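Enoyl-CoA hydratase subunit I (Geobacillus kaustophilus, PDB 2PBP) probably acts as a hydro-lyase of the enoyl-CoA hydratase/isomerase family, adding water across the double bond of enoyl-CoA thioesters. Local coordinates at residues Val50-Leu55 with Pro97-Val102. Sequence-based numbering, arbitrary orientation.
Sequences VRVIVL and PMIAAV
Ile53 and Leu55 turn both their N-H and C=O groups to residues 97-102, and the two backbones are joined by four nearly straight hydrogen bonds. Ile53 N gives to Pro97 O at 2.8 Å and Ile53 O accepts a hydrogen bond from Ile99 N at 2.7 Å; Leu55 repeats the pattern, donating to Ile99 O and accepting from Ala101 N. Val52 CA, Met98 CA, Val54 CA and Ala100 CA add C-H...O contacts to the same carbonyls. Pro97, which has no N-H to offer, suits the start of the pairing: its carbonyl still accepts, while its ring CD lies 3.3 Å from Arg51 O.

On one face Ile53 and Met98 run side by side, Ile53 CB 3.8 Å from Met98 CG. The flexible thioether is bent at chi2 and chi3; Met98 SD lies 4.1 Å from Ile53 CG2 and also meets Leu55 CD1. On the other, beta-branched residues that favour extended backbone meet: Val52 CG1, anti to its own N (chi1 -173°), reaches Ile99 CG1 at 4.1 Å, and Val54 CG1 touches the small Ala101 CB.

The strands are neighbouring parallel members, inclined at 25°, of the larger, six-stranded sheet of the crotonase fold; at this pair a helix packs on each face. Phe44 and Val41 of helix 31-46 cover the Ile53, Leu55 and Met98 side; Ala194, Leu197 and Thr190 of helix 186-198 cover the Val52, Val54 and Ala101 side. Ile53 also touches Ile18 of strand 15-20, which continues the sheet beyond Val54. Cutting Ile53 back to an alanine would keep CB but remove CG2 and the CG1-CD1 arm, and would probably open a gap beside Ile18 and Phe44 and leave the thioether of Met98 freer to turn. Farther out, Asp118 accepts the N-H of Met98 through OD2. Pro97 also packs on Trp161 of the second subunit.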
loop_
_atom_site.group_PDB
_atom_site.type_symbol
_atom_site.label_atom_id
_atom_site.label_comp_id
_atom_site.label_asym_id
_atom_site.label_seq_id
_atom_site.Cartn_x
_atom_site.Cartn_y
_atom_site.Cartn_z
ATOM N N VAL A 50 -1.302 25.045 5.500
ATOM C CA VAL A 50 -1.167 24.301 4.257
ATOM C C VAL A 50 -1.358 22.814 4.525
ATOM O O VAL A 50 -0.575 22.195 5.246
ATOM C CB VAL A 50 0.221 24.537 3.629
ATOM C CG1 VAL A 50 0.365 23.721 2.355
ATOM C CG2 VAL A 50 0.403 26.014 3.339
ATOM N N ARG A 51 -2.403 22.246 3.940
ATOM C CA ARG A 51 -2.706 20.835 4.131
ATOM C C ARG A 51 -2.247 19.962 2.970
ATOM O O ARG A 51 -2.090 18.749 3.119
ATOM C CB ARG A 51 -4.208 20.658 4.349
ATOM C CG ARG A 51 -4.733 21.429 5.546
ATOM C CD ARG A 51 -6.186 21.085 5.832
ATOM N NE ARG A 51 -6.643 21.685 7.081
ATOM C CZ ARG A 51 -7.782 21.366 7.689
ATOM N NH1 ARG A 51 -8.587 20.449 7.162
ATOM N NH2 ARG A 51 -8.112 21.961 8.828
ATOM N N VAL A 52 -2.040 20.582 1.812
ATOM C CA VAL A 52 -1.585 19.867 0.622
ATOM C C VAL A 52 -0.650 20.775 -0.169
ATOM O O VAL A 52 -0.880 21.981 -0.277
ATOM C CB VAL A 52 -2.768 19.461 -0.298
ATOM C CG1 VAL A 52 -2.265 18.577 -1.441
ATOM C CG2 VAL A 52 -3.835 18.729 0.505
ATOM N N ILE A 53 0.411 20.188 -0.706
ATOM C CA ILE A 53 1.382 20.925 -1.501
ATOM C C ILE A 53 1.342 20.359 -2.914
ATOM O O ILE A 53 1.387 19.143 -3.103
ATOM C CB ILE A 53 2.812 20.755 -0.933
ATOM C CG1 ILE A 53 2.877 21.322 0.487
ATOM C CG2 ILE A 53 3.829 21.432 -1.849
ATOM C CD1 ILE A 53 4.115 20.919 1.285
ATOM N N VAL A 54 1.244 21.243 -3.900
ATOM C CA VAL A 54 1.214 20.829 -5.298
ATOM C C VAL A 54 2.421 21.405 -6.030
ATOM O O VAL A 54 2.703 22.598 -5.926
ATOM C CB VAL A 54 -0.074 21.315 -6.006
ATOM C CG1 VAL A 54 0.006 21.026 -7.504
ATOM C CG2 VAL A 54 -1.289 20.627 -5.402
ATOM N N LEU A 55 3.137 20.547 -6.748
ATOM C CA LEU A 55 4.299 20.971 -7.518
ATOM C C LEU A 55 3.934 20.875 -8.991
ATOM O O LEU A 55 3.325 19.895 -9.423
ATOM C CB LEU A 55 5.501 20.059 -7.264
ATOM C CG LEU A 55 6.027 19.850 -5.846
ATOM C CD1 LEU A 55 7.292 19.003 -5.918
ATOM C CD2 LEU A 55 6.317 21.187 -5.188
ATOM N N PRO A 97 1.141 16.244 2.750
ATOM C CA PRO A 97 0.818 15.598 1.476
ATOM C C PRO A 97 1.327 16.427 0.297
ATOM O O PRO A 97 1.147 17.649 0.256
ATOM C CB PRO A 97 -0.706 15.511 1.516
ATOM C CG PRO A 97 -0.972 15.266 2.968
ATOM C CD PRO A 97 -0.035 16.262 3.641
ATOM N N MET A 98 1.972 15.756 -0.653
ATOM C CA MET A 98 2.516 16.416 -1.835
ATOM C C MET A 98 2.039 15.763 -3.120
ATOM O O MET A 98 2.111 14.543 -3.278
ATOM C CB MET A 98 4.043 16.391 -1.820
ATOM C CG MET A 98 4.691 17.492 -1.016
ATOM S SD MET A 98 6.189 18.042 -1.858
ATOM C CE MET A 98 7.167 16.534 -1.798
ATOM N N ILE A 99 1.564 16.592 -4.042
ATOM C CA ILE A 99 1.067 16.111 -5.325
ATOM C C ILE A 99 1.825 16.776 -6.464
ATOM O O ILE A 99 2.063 17.984 -6.445
ATOM C CB ILE A 99 -0.433 16.440 -5.503
ATOM C CG1 ILE A 99 -1.245 15.834 -4.357
ATOM C CG2 ILE A 99 -0.922 15.922 -6.862
ATOM C CD1 ILE A 99 -0.977 14.398 -3.963
ATOM N N ALA A 100 2.204 15.984 -7.458
ATOM C CA ALA A 100 2.900 16.526 -8.609
ATOM C C ALA A 100 1.907 16.627 -9.754
ATOM O O ALA A 100 1.261 15.645 -10.103
ATOM C CB ALA A 100 4.067 15.620 -9.009
ATOM N N ALA A 101 1.764 17.826 -10.309
ATOM C CA ALA A 101 0.889 18.041 -11.456
ATOM C C ALA A 101 1.861 18.132 -12.626
ATOM O O ALA A 101 2.380 19.205 -12.933
ATOM C CB ALA A 101 0.110 19.344 -11.306
ATOM N N VAL A 102 2.123 16.994 -13.259
ATOM C CA VAL A 102 3.075 16.938 -14.362
ATOM C C VAL A 102 2.453 17.399 -15.677
ATOM O O VAL A 102 1.741 16.653 -16.346
ATOM C CB VAL A 102 3.647 15.515 -14.496
ATOM C CG1 VAL A 102 4.787 15.498 -15.512
ATOM C CG2 VAL A 102 4.159 15.045 -13.134
#